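PDB 3OQV: Cyclo(L-leucyl-L-phenylalanyl) synthase from Streptomyces noursei, which catalyses the ATP-independent formation of cyclo(L-phenylalanyl-L-leucyl) from two aminoacyl-tRNAs, a step in the biosynthesis of the antibacterial albonoursin. Local coordinates for residues 29-33 with 193-199; 122-128 with 180-185; 39-43 with 203-207. All coordinates share one frame; numbering follows the deposited sequence.

Contact 1 of 3, residues 29-33 with 193-199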
ATOM      1  N   GLY A  29      15.354  -7.711 -12.458  1.00 49.09           N
ATOM      2  CA  GLY A  29      15.159  -6.519 -11.630  1.00 45.84           C
ATOM      3  C   GLY A  29      15.595  -6.735 -10.188  1.00 43.29           C
ATOM      4  O   GLY A  29      15.733  -7.879  -9.744  1.00 44.64           O
ATOM      5  N   GLU A  30      15.823  -5.647  -9.453  1.00 38.92           N
ATOM      6  CA  GLU A  30      16.306  -5.756  -8.072  1.00 36.74           C
ATOM      7  C   GLU A  30      15.180  -6.119  -7.101  1.00 32.75           C
ATOM      8  O   GLU A  30      15.237  -7.148  -6.420  1.00 33.89           O
ATOM      9  CB  GLU A  30      16.986  -4.456  -7.621  1.00 39.96           C
ATOM     10  CG  GLU A  30      18.519  -4.498  -7.669  1.00 42.83           C
ATOM     11  CD  GLU A  30      19.143  -3.217  -8.227  1.00 51.61           C
ATOM     12  OE1 GLU A  30      18.606  -2.120  -7.967  1.00 53.79           O
ATOM     13  OE2 GLU A  30      20.192  -3.305  -8.904  1.00 54.64           O
ATOM     14  N   HIS A  31      14.224  -5.212  -6.950  1.00 28.01           N
ATOM     15  CA  HIS A  31      13.252  -5.322  -5.871  1.00 25.68           C
ATOM     16  C   HIS A  31      11.890  -4.862  -6.350  1.00 26.05           C
ATOM     17  O   HIS A  31      11.774  -3.816  -6.991  1.00 26.03           O
ATOM     18  CB  HIS A  31      13.665  -4.465  -4.670  1.00 23.88           C
ATOM     19  CG  HIS A  31      12.721  -4.571  -3.513  1.00 22.40           C
ATOM     20  ND1 HIS A  31      11.740  -3.631  -3.258  1.00 25.55           N
ATOM     21  CD2 HIS A  31      12.604  -5.508  -2.541  1.00 24.52           C
ATOM     22  CE1 HIS A  31      11.050  -3.996  -2.191  1.00 21.01           C
ATOM     23  NE2 HIS A  31      11.546  -5.137  -1.744  1.00 23.29           N
ATOM     24  N   ALA A  32      10.855  -5.612  -5.989  1.00 23.56           N
ATOM     25  CA  ALA A  32       9.483  -5.151  -6.158  1.00 25.78           C
ATOM     26  C   ALA A  32       8.769  -5.071  -4.825  1.00 25.09           C
ATOM     27  O   ALA A  32       9.000  -5.885  -3.915  1.00 24.87           O
ATOM     28  CB  ALA A  32       8.712  -6.066  -7.104  1.00 24.71           C
ATOM     29  N   LEU A  33       7.885  -4.088  -4.718  1.00 23.74           N
ATOM     30  CA  LEU A  33       6.947  -4.020  -3.615  1.00 22.00           C
ATOM     31  C   LEU A  33       5.515  -4.246  -4.122  1.00 22.64           C
ATOM     32  O   LEU A  33       5.053  -3.581  -5.059  1.00 20.22           O
ATOM     33  CB  LEU A  33       7.056  -2.664  -2.911  1.00 22.36           C
ATOM     34  CG  LEU A  33       5.867  -2.332  -2.011  1.00 21.55           C
ATOM     35  CD1 LEU A  33       5.925  -3.170  -0.750  1.00 24.08           C
ATOM     36  CD2 LEU A  33       5.838  -0.841  -1.688  1.00 23.28           C
ATOM     37  N   PHE A 193      13.438  -0.761   2.415  1.00 21.37           N
ATOM     38  CA  PHE A 193      13.714  -2.187   2.236  1.00 24.53           C
ATOM     39  C   PHE A 193      15.204  -2.444   2.017  1.00 23.82           C
ATOM     40  O   PHE A 193      15.597  -3.568   1.700  1.00 25.20           O
ATOM     41  CB  PHE A 193      12.894  -2.769   1.070  1.00 22.06           C
ATOM     42  CG  PHE A 193      11.417  -2.692   1.287  1.00 23.09           C
ATOM     43  CD1 PHE A 193      10.793  -3.551   2.189  1.00 25.56           C
ATOM     44  CD2 PHE A 193      10.668  -1.685   0.692  1.00 26.52           C
ATOM     45  CE1 PHE A 193       9.428  -3.456   2.445  1.00 24.77           C
ATOM     46  CE2 PHE A 193       9.300  -1.577   0.939  1.00 25.92           C
ATOM     47  CZ  PHE A 193       8.680  -2.461   1.820  1.00 26.95           C
ATOM     48  N   SER A 194      16.003  -1.383   2.089  1.00 26.67           N
ATOM     49  CA  SER A 194      17.463  -1.461   1.901  1.00 29.69           C
ATOM     50  C   SER A 194      17.873  -2.132   0.588  1.00 31.84           C
ATOM     51  O   SER A 194      18.657  -3.096   0.577  1.00 32.96           O
ATOM     52  CB  SER A 194      18.144  -2.185   3.082  1.00 31.00           C
ATOM     53  OG  SER A 194      17.488  -1.946   4.314  1.00 35.47           O
ATOM     54  N   VAL A 195      17.404  -1.580  -0.523  1.00 27.83           N
ATOM     55  CA  VAL A 195      17.754  -2.091  -1.835  1.00 27.21           C
ATOM     56  C   VAL A 195      18.063  -0.905  -2.720  1.00 27.64           C
ATOM     57  O   VAL A 195      17.626   0.215  -2.433  1.00 27.41           O
ATOM     58  CB  VAL A 195      16.584  -2.882  -2.458  1.00 27.07           C
ATOM     59  CG1 VAL A 195      16.433  -4.237  -1.776  1.00 23.60           C
ATOM     60  CG2 VAL A 195      15.291  -2.068  -2.378  1.00 24.31           C
ATOM     61  N   PRO A 196      18.865  -1.123  -3.774  1.00 32.01           N
ATOM     62  CA  PRO A 196      19.327   0.015  -4.564  1.00 29.93           C
ATOM     63  C   PRO A 196      18.185   0.610  -5.387  1.00 31.02           C
ATOM     64  O   PRO A 196      18.170   1.807  -5.647  1.00 28.06           O
ATOM     65  CB  PRO A 196      20.385  -0.595  -5.494  1.00 32.88           C
ATOM     66  CG  PRO A 196      20.719  -1.944  -4.902  1.00 32.98           C
ATOM     67  CD  PRO A 196      19.475  -2.393  -4.205  1.00 31.99           C
ATOM     68  N   SER A 197      17.242  -0.230  -5.804  1.00 29.54           N
ATOM     69  CA  SER A 197      16.070   0.249  -6.530  1.00 29.36           C
ATOM     70  C   SER A 197      14.859  -0.587  -6.152  1.00 27.66           C
ATOM     71  O   SER A 197      14.998  -1.740  -5.751  1.00 25.60           O
ATOM     72  CB  SER A 197      16.285   0.191  -8.043  1.00 30.50           C
ATOM     73  OG  SER A 197      16.295  -1.151  -8.509  1.00 35.70           O
ATOM     74  N   SER A 198      13.677   0.003  -6.276  1.00 24.35           N
ATOM     75  CA  SER A 198      12.448  -0.711  -5.936  1.00 24.63           C
ATOM     76  C   SER A 198      11.325  -0.314  -6.881  1.00 25.61           C
ATOM     77  O   SER A 198      11.161   0.864  -7.214  1.00 26.38           O
ATOM     78  CB  SER A 198      12.038  -0.445  -4.488  1.00 23.44           C
ATOM     79  OG  SER A 198      10.884  -1.211  -4.144  1.00 24.81           O
ATOM     80  N   VAL A 199      10.595  -1.310  -7.357  1.00 22.75           N
ATOM     81  CA  VAL A 199       9.442  -1.068  -8.201  1.00 24.91           C
ATOM     82  C   VAL A 199       8.173  -1.284  -7.390  1.00 22.82           C
ATOM     83  O   VAL A 199       7.910  -2.381  -6.917  1.00 23.84           O
ATOM     84  CB  VAL A 199       9.449  -2.004  -9.420  1.00 25.75           C
ATOM     85  CG1 VAL A 199       8.083  -2.010 -10.107  1.00 25.99           C
ATOM     86  CG2 VAL A 199      10.556  -1.578 -10.399  1.00 29.39           C
TER
HETATM   87  O   HOH W   1      13.754  -2.897  -8.781  1.00 26.59           O
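Val199 and residues 31 to 33 pair as parallel strands. Val199 N donates to His31 O (2.8 Å), and Leu33 N donates to Val199 O (2.8 Å), so Val199 bonds to the residues on both sides of Ala32. Two side-chain hydrogen bonds add to these. His31 ND1 and Ser198 OG lie 2.7 Å apart, with the hydroxyl at the ring edge and in its plane. The His31 ring reaches that hydroxyl with CG anti to the backbone N (chi1 -178°). Its other nitrogen, NE2, bonds to Asp63 of strand 59-67, so both ring nitrogens are held and the ring's rotation is fixed. Ser197 OG donates to Glu30 OE1 (2.6 Å) from above the carboxylate plane. A water joins His31 N to Ser197 OG. The remaining contacts are packing. The Phe193 ring lies nearly parallel to the His31 ring but slid aside, with centroids 5.0 Å apart and little overlap. Its CZ touches Leu33 CD1 at 3.8 Å. Val195 CG2 packs on His31 CB and CG. Pro196 CB and CG lie against the Glu30 carboxylate. Strands 29-37 and 198-202 are neighbours in the five-stranded parallel sheet of a Rossmann fold, as in the Rossmann-fold class of aminoacyl-tRNA synthetases.

Contact 2 of 3, residues 122-128 with 180-185. With DTD (dithiane diol), chain B; PO4 (phosphate ion), chain D.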
ATOM      1  N   LEU A 122       6.258  -3.525   9.882  1.00 23.04           N
ATOM      2  CA  LEU A 122       7.270  -2.796   9.141  1.00 23.93           C
ATOM      3  C   LEU A 122       7.567  -1.464   9.843  1.00 24.14           C
ATOM      4  O   LEU A 122       8.719  -0.983   9.867  1.00 22.03           O
ATOM      5  CB  LEU A 122       6.735  -2.552   7.734  1.00 21.72           C
ATOM      6  CG  LEU A 122       7.680  -1.901   6.738  1.00 24.42           C
ATOM      7  CD1 LEU A 122       8.961  -2.698   6.615  1.00 28.81           C
ATOM      8  CD2 LEU A 122       6.982  -1.819   5.383  1.00 24.17           C
ATOM      9  N   GLN A 123       6.546  -0.922  10.508  1.00 23.41           N
ATOM     10  CA  GLN A 123       6.663   0.391  11.126  1.00 24.65           C
ATOM     11  C   GLN A 123       7.597   0.348  12.328  1.00 25.80           C
ATOM     12  O   GLN A 123       8.061   1.385  12.801  1.00 27.95           O
ATOM     13  CB  GLN A 123       5.294   0.891  11.577  1.00 23.72           C
ATOM     14  CG  GLN A 123       4.411   1.409  10.457  1.00 24.32           C
ATOM     15  CD  GLN A 123       3.237   2.164  11.003  1.00 32.31           C
ATOM     16  OE1 GLN A 123       2.541   1.667  11.891  1.00 30.30           O
ATOM     17  NE2 GLN A 123       3.065   3.411  10.559  1.00 30.45           N
ATOM     18  N   GLU A 124       7.857  -0.852  12.828  1.00 26.44           N
ATOM     19  CA  GLU A 124       8.774  -1.036  13.956  1.00 28.64           C
ATOM     20  C   GLU A 124      10.242  -0.919  13.551  1.00 31.73           C
ATOM     21  O   GLU A 124      11.104  -0.689  14.398  1.00 34.86           O
ATOM     22  CB  GLU A 124       8.519  -2.382  14.637  1.00 31.00           C
ATOM     23  CG  GLU A 124       7.232  -2.395  15.447  1.00 38.40           C
ATOM     24  CD  GLU A 124       7.265  -1.389  16.595  1.00 53.76           C
ATOM     25  OE1 GLU A 124       7.993  -1.636  17.583  1.00 60.24           O
ATOM     26  OE2 GLU A 124       6.573  -0.348  16.508  1.00 53.92           O
ATOM     27  N   THR A 125      10.532  -1.104  12.267  1.00 29.18           N
ATOM     28  CA  THR A 125      11.915  -1.259  11.831  1.00 28.39           C
ATOM     29  C   THR A 125      12.591   0.103  11.778  1.00 27.97           C
ATOM     30  O   THR A 125      11.957   1.104  11.451  1.00 26.57           O
ATOM     31  CB  THR A 125      12.014  -1.941  10.458  1.00 27.23           C
ATOM     32  OG1 THR A 125      11.380  -1.124   9.469  1.00 27.78           O
ATOM     33  CG2 THR A 125      11.330  -3.305  10.490  1.00 27.48           C
ATOM     34  N   PRO A 126      13.879   0.151  12.143  1.00 27.84           N
ATOM     35  CA  PRO A 126      14.681   1.358  11.975  1.00 30.27           C
ATOM     36  C   PRO A 126      14.650   1.888  10.544  1.00 29.70           C
ATOM     37  O   PRO A 126      14.590   3.101  10.333  1.00 30.02           O
ATOM     38  CB  PRO A 126      16.091   0.883  12.336  1.00 28.70           C
ATOM     39  CG  PRO A 126      15.858  -0.171  13.357  1.00 30.53           C
ATOM     40  CD  PRO A 126      14.590  -0.884  12.914  1.00 29.23           C
ATOM     41  N   GLU A 127      14.697   0.983   9.569  1.00 28.04           N
ATOM     42  CA  GLU A 127      14.664   1.371   8.167  1.00 24.69           C
ATOM     43  C   GLU A 127      13.435   2.224   7.865  1.00 26.68           C
ATOM     44  O   GLU A 127      13.541   3.292   7.260  1.00 25.26           O
ATOM     45  CB  GLU A 127      14.661   0.136   7.265  1.00 23.96           C
ATOM     46  CG  GLU A 127      15.967  -0.636   7.265  1.00 26.83           C
ATOM     47  CD  GLU A 127      15.968  -1.807   8.235  1.00 30.24           C
ATOM     48  OE1 GLU A 127      15.132  -1.829   9.174  1.00 32.96           O
ATOM     49  OE2 GLU A 127      16.788  -2.725   8.034  1.00 28.10           O
ATOM     50  N   TYR A 128      12.269   1.757   8.305  1.00 23.34           N
ATOM     51  CA  TYR A 128      11.029   2.486   8.067  1.00 22.73           C
ATOM     52  C   TYR A 128      11.039   3.808   8.811  1.00 21.10           C
ATOM     53  O   TYR A 128      10.637   4.836   8.271  1.00 24.01           O
ATOM     54  CB  TYR A 128       9.816   1.655   8.507  1.00 20.18           C
ATOM     55  CG  TYR A 128       8.504   2.418   8.483  1.00 22.07           C
ATOM     56  CD1 TYR A 128       7.659   2.338   7.386  1.00 26.78           C
ATOM     57  CD2 TYR A 128       8.133   3.254   9.542  1.00 24.15           C
ATOM     58  CE1 TYR A 128       6.445   3.041   7.350  1.00 28.39           C
ATOM     59  CE2 TYR A 128       6.907   3.938   9.530  1.00 25.28           C
ATOM     60  CZ  TYR A 128       6.078   3.828   8.423  1.00 29.59           C
ATOM     61  OH  TYR A 128       4.889   4.519   8.365  1.00 28.98           O
ATOM     62  N   LEU A 180      -0.052   8.944   5.392  1.00 22.62           N
ATOM     63  CA  LEU A 180       1.279   9.221   5.934  1.00 26.92           C
ATOM     64  C   LEU A 180       2.018   7.979   6.433  1.00 26.89           C
ATOM     65  O   LEU A 180       3.241   7.954   6.407  1.00 26.64           O
ATOM     66  CB  LEU A 180       1.230  10.285   7.043  1.00 26.49           C
ATOM     67  CG  LEU A 180       0.803  11.673   6.563  1.00 34.73           C
ATOM     68  CD1 LEU A 180       0.884  12.694   7.689  1.00 35.05           C
ATOM     69  CD2 LEU A 180       1.625  12.122   5.355  1.00 38.84           C
ATOM     70  N   ALA A 181       1.287   6.998   6.969  1.00 25.78           N
ATOM     71  CA  ALA A 181       1.877   5.702   7.306  1.00 26.15           C
ATOM     72  C   ALA A 181       2.429   4.964   6.074  1.00 25.67           C
ATOM     73  O   ALA A 181       3.405   4.225   6.178  1.00 27.05           O
ATOM     74  CB  ALA A 181       0.862   4.815   8.069  1.00 25.91           C
ATOM     75  N   GLU A 182       1.762   5.125   4.933  1.00 25.45           N
ATOM     76  CA  GLU A 182       2.132   4.443   3.681  1.00 24.15           C
ATOM     77  C   GLU A 182       3.268   5.154   2.953  1.00 26.02           C
ATOM     78  O   GLU A 182       3.949   4.564   2.109  1.00 25.74           O
ATOM     79  CB  GLU A 182       0.919   4.378   2.747  1.00 25.20           C
ATOM     80  CG  GLU A 182      -0.168   3.408   3.214  1.00 28.25           C
ATOM     81  CD  GLU A 182      -1.223   3.168   2.147  1.00 30.26           C
ATOM     82  OE1 GLU A 182      -1.585   4.130   1.446  1.00 30.59           O
ATOM     83  OE2 GLU A 182      -1.653   2.009   1.961  1.00 34.02           O
ATOM     84  N   ALA A 183       3.447   6.431   3.268  1.00 23.35           N
ATOM     85  CA  ALA A 183       4.283   7.318   2.462  1.00 27.00           C
ATOM     86  C   ALA A 183       5.754   6.893   2.356  1.00 25.29           C
ATOM     87  O   ALA A 183       6.351   7.036   1.290  1.00 24.04           O
ATOM     88  CB  ALA A 183       4.178   8.760   2.970  1.00 26.88           C
ATOM     89  N   PRO A 184       6.355   6.412   3.464  1.00 25.81           N
ATOM     90  CA  PRO A 184       7.717   5.873   3.356  1.00 26.14           C
ATOM     91  C   PRO A 184       7.854   4.845   2.234  1.00 26.32           C
ATOM     92  O   PRO A 184       8.886   4.804   1.546  1.00 22.65           O
ATOM     93  CB  PRO A 184       7.933   5.215   4.723  1.00 23.86           C
ATOM     94  CG  PRO A 184       7.145   6.127   5.665  1.00 24.55           C
ATOM     95  CD  PRO A 184       5.894   6.468   4.868  1.00 26.32           C
ATOM     96  N   LEU A 185       6.812   4.050   2.029  1.00 23.99           N
ATOM     97  CA  LEU A 185       6.841   3.009   1.002  1.00 27.78           C
ATOM     98  C   LEU A 185       6.694   3.577  -0.411  1.00 28.61           C
ATOM     99  O   LEU A 185       7.388   3.142  -1.332  1.00 28.70           O
ATOM    100  CB  LEU A 185       5.772   1.942   1.267  1.00 28.21           C
ATOM    101  CG  LEU A 185       6.143   0.939   2.372  1.00 29.41           C
ATOM    102  CD1 LEU A 185       6.176   1.629   3.731  1.00 28.12           C
ATOM    103  CD2 LEU A 185       5.170  -0.229   2.413  1.00 34.81           C
TER
HETATM  104  S1  DTD B 248       1.944   1.751  -1.013  1.00 71.60           S
HETATM  105  C1  DTD B 248       0.668   2.094  -2.179  1.00 67.05           C
HETATM  106  C2  DTD B 248      -0.029   0.780  -2.502  1.00 67.24           C
HETATM  107  O2  DTD B 248      -0.705   0.883  -3.762  1.00 66.75           O
HETATM  108  C3  DTD B 248      -0.991   0.425  -1.371  1.00 65.51           C
HETATM  109  O3  DTD B 248      -2.124  -0.304  -1.862  1.00 64.32           O
HETATM  110  C4  DTD B 248      -0.283  -0.399  -0.302  1.00 67.66           C
HETATM  111  S4  DTD B 248       1.169   0.427   0.274  1.00 68.91           S
HETATM  112  P   PO4 D 250       1.587   5.784  13.133  1.00 54.45           P
HETATM  113  O1  PO4 D 250       1.233   5.220  11.770  1.00 51.72           O
HETATM  114  O2  PO4 D 250       1.264   7.261  13.129  1.00 52.61           O
HETATM  115  O3  PO4 D 250       0.805   5.076  14.215  1.00 52.33           O
HETATM  116  O4  PO4 D 250       3.058   5.576  13.399  1.00 55.17           O
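Residues 180-185 belong to helix 169-193 and include part of the substrate site inferred from relatives. They meet the turn that leads into helix 126-141. Thr125 is the N-cap of that helix: its OG1 accepts from Tyr128 N and donates to Leu122 O (2.7 Å). Tyr128 carries the contact. With CG anti to the backbone N (chi1 171°), its ring extends to the other helix, where OH donates to Ala181 O (2.7 Å). Gln123 NE2 donates to the same OH at 3.1 Å in an almost straight bond (179°), and to O1 of a phosphate (2.8 Å) that probably comes from the crystallisation liquor. One ring face lies over Gln123 CA. Tyr128 CE1 packs on Pro184 CG (3.6 Å), while Leu185 CD1 comes to the ring edge. Leu122 CD2 and Leu185 CD2 meet tip to tip at 3.8 Å. A phenylalanine in place of Tyr128 would probably leave Ala181 O without this donor and Gln123 NE2 without one of its acceptors. The helix is kinked here: Pro184 N and Leu185 N have no bond to the turn before. Leu185 N bonds to Glu182 O instead of Ala181 O, which takes the tyrosine hydroxyl. Arg132 also bonds that OH, so three polar partners converge on it.

Contact 3 of 3, residues 39-43 with 203-207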
ATOM      1  N   GLY A  39      -8.815  -2.505   1.313  1.00 46.67           N
ATOM      2  CA  GLY A  39      -9.803  -2.041   0.336  1.00 50.29           C
ATOM      3  C   GLY A  39      -9.746  -2.731  -1.020  1.00 50.36           C
ATOM      4  O   GLY A  39     -10.780  -3.042  -1.606  1.00 51.50           O
ATOM      5  N   ASN A  40      -8.535  -2.964  -1.521  1.00 49.27           N
ATOM      6  CA  ASN A  40      -8.287  -3.032  -2.969  1.00 47.30           C
ATOM      7  C   ASN A  40      -8.775  -4.347  -3.587  1.00 47.67           C
ATOM      8  O   ASN A  40      -8.134  -5.386  -3.426  1.00 45.06           O
ATOM      9  CB  ASN A  40      -6.793  -2.850  -3.253  1.00 46.50           C
ATOM     10  CG  ASN A  40      -6.453  -2.969  -4.729  1.00 45.62           C
ATOM     11  OD1 ASN A  40      -7.324  -3.246  -5.560  1.00 44.11           O
ATOM     12  ND2 ASN A  40      -5.176  -2.764  -5.065  1.00 42.11           N
ATOM     13  N   SER A  41      -9.924  -4.313  -4.259  1.00 46.94           N
ATOM     14  CA  SER A  41     -10.602  -5.558  -4.616  1.00 49.33           C
ATOM     15  C   SER A  41      -9.918  -6.258  -5.795  1.00 50.24           C
ATOM     16  O   SER A  41     -10.251  -7.394  -6.135  1.00 51.89           O
ATOM     17  CB  SER A  41     -12.088  -5.322  -4.901  1.00 50.80           C
ATOM     18  OG  SER A  41     -12.269  -4.424  -5.977  1.00 52.42           O
ATOM     19  N   TYR A  42      -8.921  -5.597  -6.375  1.00 47.45           N
ATOM     20  CA  TYR A  42      -8.008  -6.246  -7.299  0.50 47.95           C
ATOM     21  C   TYR A  42      -7.449  -7.531  -6.714  1.00 46.32           C
ATOM     22  O   TYR A  42      -7.238  -8.506  -7.434  1.00 46.45           O
ATOM     23  CB  TYR A  42      -6.865  -5.305  -7.658  0.50 48.05           C
ATOM     24  CG  TYR A  42      -7.079  -4.569  -8.955  1.00 57.18           C
ATOM     25  CD1 TYR A  42      -7.579  -3.269  -8.967  1.00 61.57           C
ATOM     26  CD2 TYR A  42      -6.773  -5.167 -10.174  1.00 64.02           C
ATOM     27  CE1 TYR A  42      -7.764  -2.583 -10.162  1.00 64.81           C
ATOM     28  CE2 TYR A  42      -6.955  -4.492 -11.371  1.00 65.48           C
ATOM     29  CZ  TYR A  42      -7.452  -3.204 -11.358  1.00 65.80           C
ATOM     30  OH  TYR A  42      -7.640  -2.539 -12.545  1.00 65.43           O
ATOM     31  N   PHE A  43      -7.199  -7.524  -5.407  1.00 45.48           N
ATOM     32  CA  PHE A  43      -6.470  -8.612  -4.750  1.00 44.64           C
ATOM     33  C   PHE A  43      -7.394  -9.745  -4.292  1.00 45.47           C
ATOM     34  O   PHE A  43      -7.489 -10.062  -3.104  1.00 43.87           O
ATOM     35  CB  PHE A  43      -5.599  -8.082  -3.600  1.00 43.40           C
ATOM     36  CG  PHE A  43      -4.314  -7.441  -4.065  1.00 38.81           C
ATOM     37  CD1 PHE A  43      -3.259  -8.218  -4.516  1.00 39.17           C
ATOM     38  CD2 PHE A  43      -4.196  -6.065  -4.131  1.00 36.74           C
ATOM     39  CE1 PHE A  43      -2.075  -7.624  -4.974  1.00 41.51           C
ATOM     40  CE2 PHE A  43      -3.037  -5.464  -4.598  1.00 35.12           C
ATOM     41  CZ  PHE A  43      -1.968  -6.247  -5.010  1.00 36.50           C
ATOM     42  N   HIS A 203      -2.164  -1.072  -9.317  1.00 28.25           N
ATOM     43  CA  HIS A 203      -3.268  -1.205 -10.276  1.00 28.60           C
ATOM     44  C   HIS A 203      -3.870   0.164 -10.590  1.00 26.69           C
ATOM     45  O   HIS A 203      -3.749   1.090  -9.788  1.00 25.56           O
ATOM     46  CB  HIS A 203      -4.332  -2.145  -9.697  1.00 33.48           C
ATOM     47  CG  HIS A 203      -3.814  -3.517  -9.384  1.00 37.94           C
ATOM     48  ND1 HIS A 203      -3.315  -3.863  -8.146  1.00 47.02           N
ATOM     49  CD2 HIS A 203      -3.704  -4.626 -10.155  1.00 48.78           C
ATOM     50  CE1 HIS A 203      -2.932  -5.128  -8.163  1.00 46.16           C
ATOM     51  NE2 HIS A 203      -3.165  -5.617  -9.368  1.00 49.02           N
ATOM     52  N   ILE A 204      -4.457   0.312 -11.775  1.00 30.87           N
ATOM     53  CA  ILE A 204      -5.111   1.571 -12.151  1.00 34.88           C
ATOM     54  C   ILE A 204      -6.257   1.890 -11.204  1.00 36.37           C
ATOM     55  O   ILE A 204      -6.871   0.990 -10.635  1.00 35.89           O
ATOM     56  CB  ILE A 204      -5.647   1.562 -13.618  1.00 35.58           C
ATOM     57  CG1 ILE A 204      -6.868   0.646 -13.751  1.00 36.25           C
ATOM     58  CG2 ILE A 204      -4.543   1.171 -14.610  1.00 37.77           C
ATOM     59  CD1 ILE A 204      -7.471   0.601 -15.153  1.00 35.77           C
ATOM     60  N   ASP A 205      -6.549   3.173 -11.045  1.00 38.44           N
ATOM     61  CA  ASP A 205      -7.755   3.598 -10.345  1.00 40.37           C
ATOM     62  C   ASP A 205      -7.608   3.434  -8.835  1.00 39.10           C
ATOM     63  O   ASP A 205      -8.590   3.517  -8.098  1.00 39.86           O
ATOM     64  CB  ASP A 205      -8.979   2.807 -10.833  1.00 41.47           C
ATOM     65  CG  ASP A 205      -9.382   3.167 -12.259  1.00 49.10           C
ATOM     66  OD1 ASP A 205      -8.894   4.196 -12.775  1.00 57.82           O
ATOM     67  OD2 ASP A 205     -10.176   2.411 -12.870  1.00 54.36           O
ATOM     68  N   THR A 206      -6.390   3.184  -8.369  1.00 34.86           N
ATOM     69  CA  THR A 206      -6.165   3.102  -6.931  1.00 32.32           C
ATOM     70  C   THR A 206      -5.603   4.409  -6.385  1.00 31.64           C
ATOM     71  O   THR A 206      -5.131   5.252  -7.154  1.00 30.35           O
ATOM     72  CB  THR A 206      -5.249   1.911  -6.557  1.00 31.42           C
ATOM     73  OG1 THR A 206      -3.991   2.036  -7.230  1.00 30.73           O
ATOM     74  CG2 THR A 206      -5.899   0.604  -6.966  1.00 32.36           C
ATOM     75  N   PRO A 207      -5.680   4.601  -5.057  1.00 31.40           N
ATOM     76  CA  PRO A 207      -5.330   5.907  -4.508  1.00 30.74           C
ATOM     77  C   PRO A 207      -3.904   6.391  -4.825  1.00 28.86           C
ATOM     78  O   PRO A 207      -3.684   7.594  -4.942  1.00 28.78           O
ATOM     79  CB  PRO A 207      -5.519   5.708  -3.005  1.00 31.35           C
ATOM     80  CG  PRO A 207      -6.688   4.747  -2.933  1.00 33.90           C
ATOM     81  CD  PRO A 207      -6.428   3.779  -4.081  1.00 31.93           C
TER
HETATM   82  O   HOH W   2      -4.516  -2.084 -13.414  1.00 29.83           O
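Both segments are irregular: residues 203 to 206 form a type II beta turn, while 39-43 holds an Asx turn at Asn40, and Tyr42 CA and His203 CA, the closest pair, are 7.5 Å apart. The motif between them is an aromatic cluster of Tyr42, Phe43 and His203. It joins two loops that follow neighbouring strands of the Rossmann fold, 29-37 and 198-202. No direct hydrogen bond crosses the contact.

His203 is the hub. Its ring makes an offset stack with the Tyr42 ring, with centroids 4.1 Å apart and planes at 20°. The two side chains run past each other in opposite directions. His203 CB therefore sits over the centre of the Tyr42 ring, 3.4 Å from its centroid, and Tyr42 CB lies over the face of the histidine ring. The edge of the His203 ring is turned toward the face of Phe43 in an offset edge-to-face pair, with planes at 86°. His203 CE1 and Phe43 CZ are 3.5 Å apart. Phe43 also packs on helix 45-58 and strand 29-37.

Asn40, a probable substrate-binding residue by analogy with relatives, lies close to Ser37, the probable nucleophile. Its CG is anti to the backbone N (chi1 178°), which puts the amide where OD1 can accept from Tyr42 N (3.0 Å), from above the carbonyl plane. ND2 faces the other loop, near Thr206 CG2 and the His203 ring. Across the turn, Thr206 OG1 donates to His203 O (2.7 Å). A water accepts from Ile204 N, and Tyr42 OH lies 3.5 Å from Ile204 CG1.

How the contacts relate
Contacts 1 and 3 lie at the start and beyond the end of strands 29-37 and 198-202, centres 21 Å apart, without touching. Ser37, the probable nucleophile, ends strand 29-37 between their first segments, its side chain about 3 Å from that of Asn40. Leu200, essential for specificity, has its side chain about 4 Å from that of Leu33. Contact 2 packs directly on contact 1: Phe193 CZ is 4.0 Å from Leu122 CD2, and Leu33 CD2 is 4.1 Å from Leu185 CB. Contacts 2 and 3 lie on opposite sides of the chain's centre, nearest atoms about 6 Å apart. Glu182 of contact 2 lines the dithiane diol pocket; the Leu33 and Thr206 side chains are each about 5 Å from that ligand.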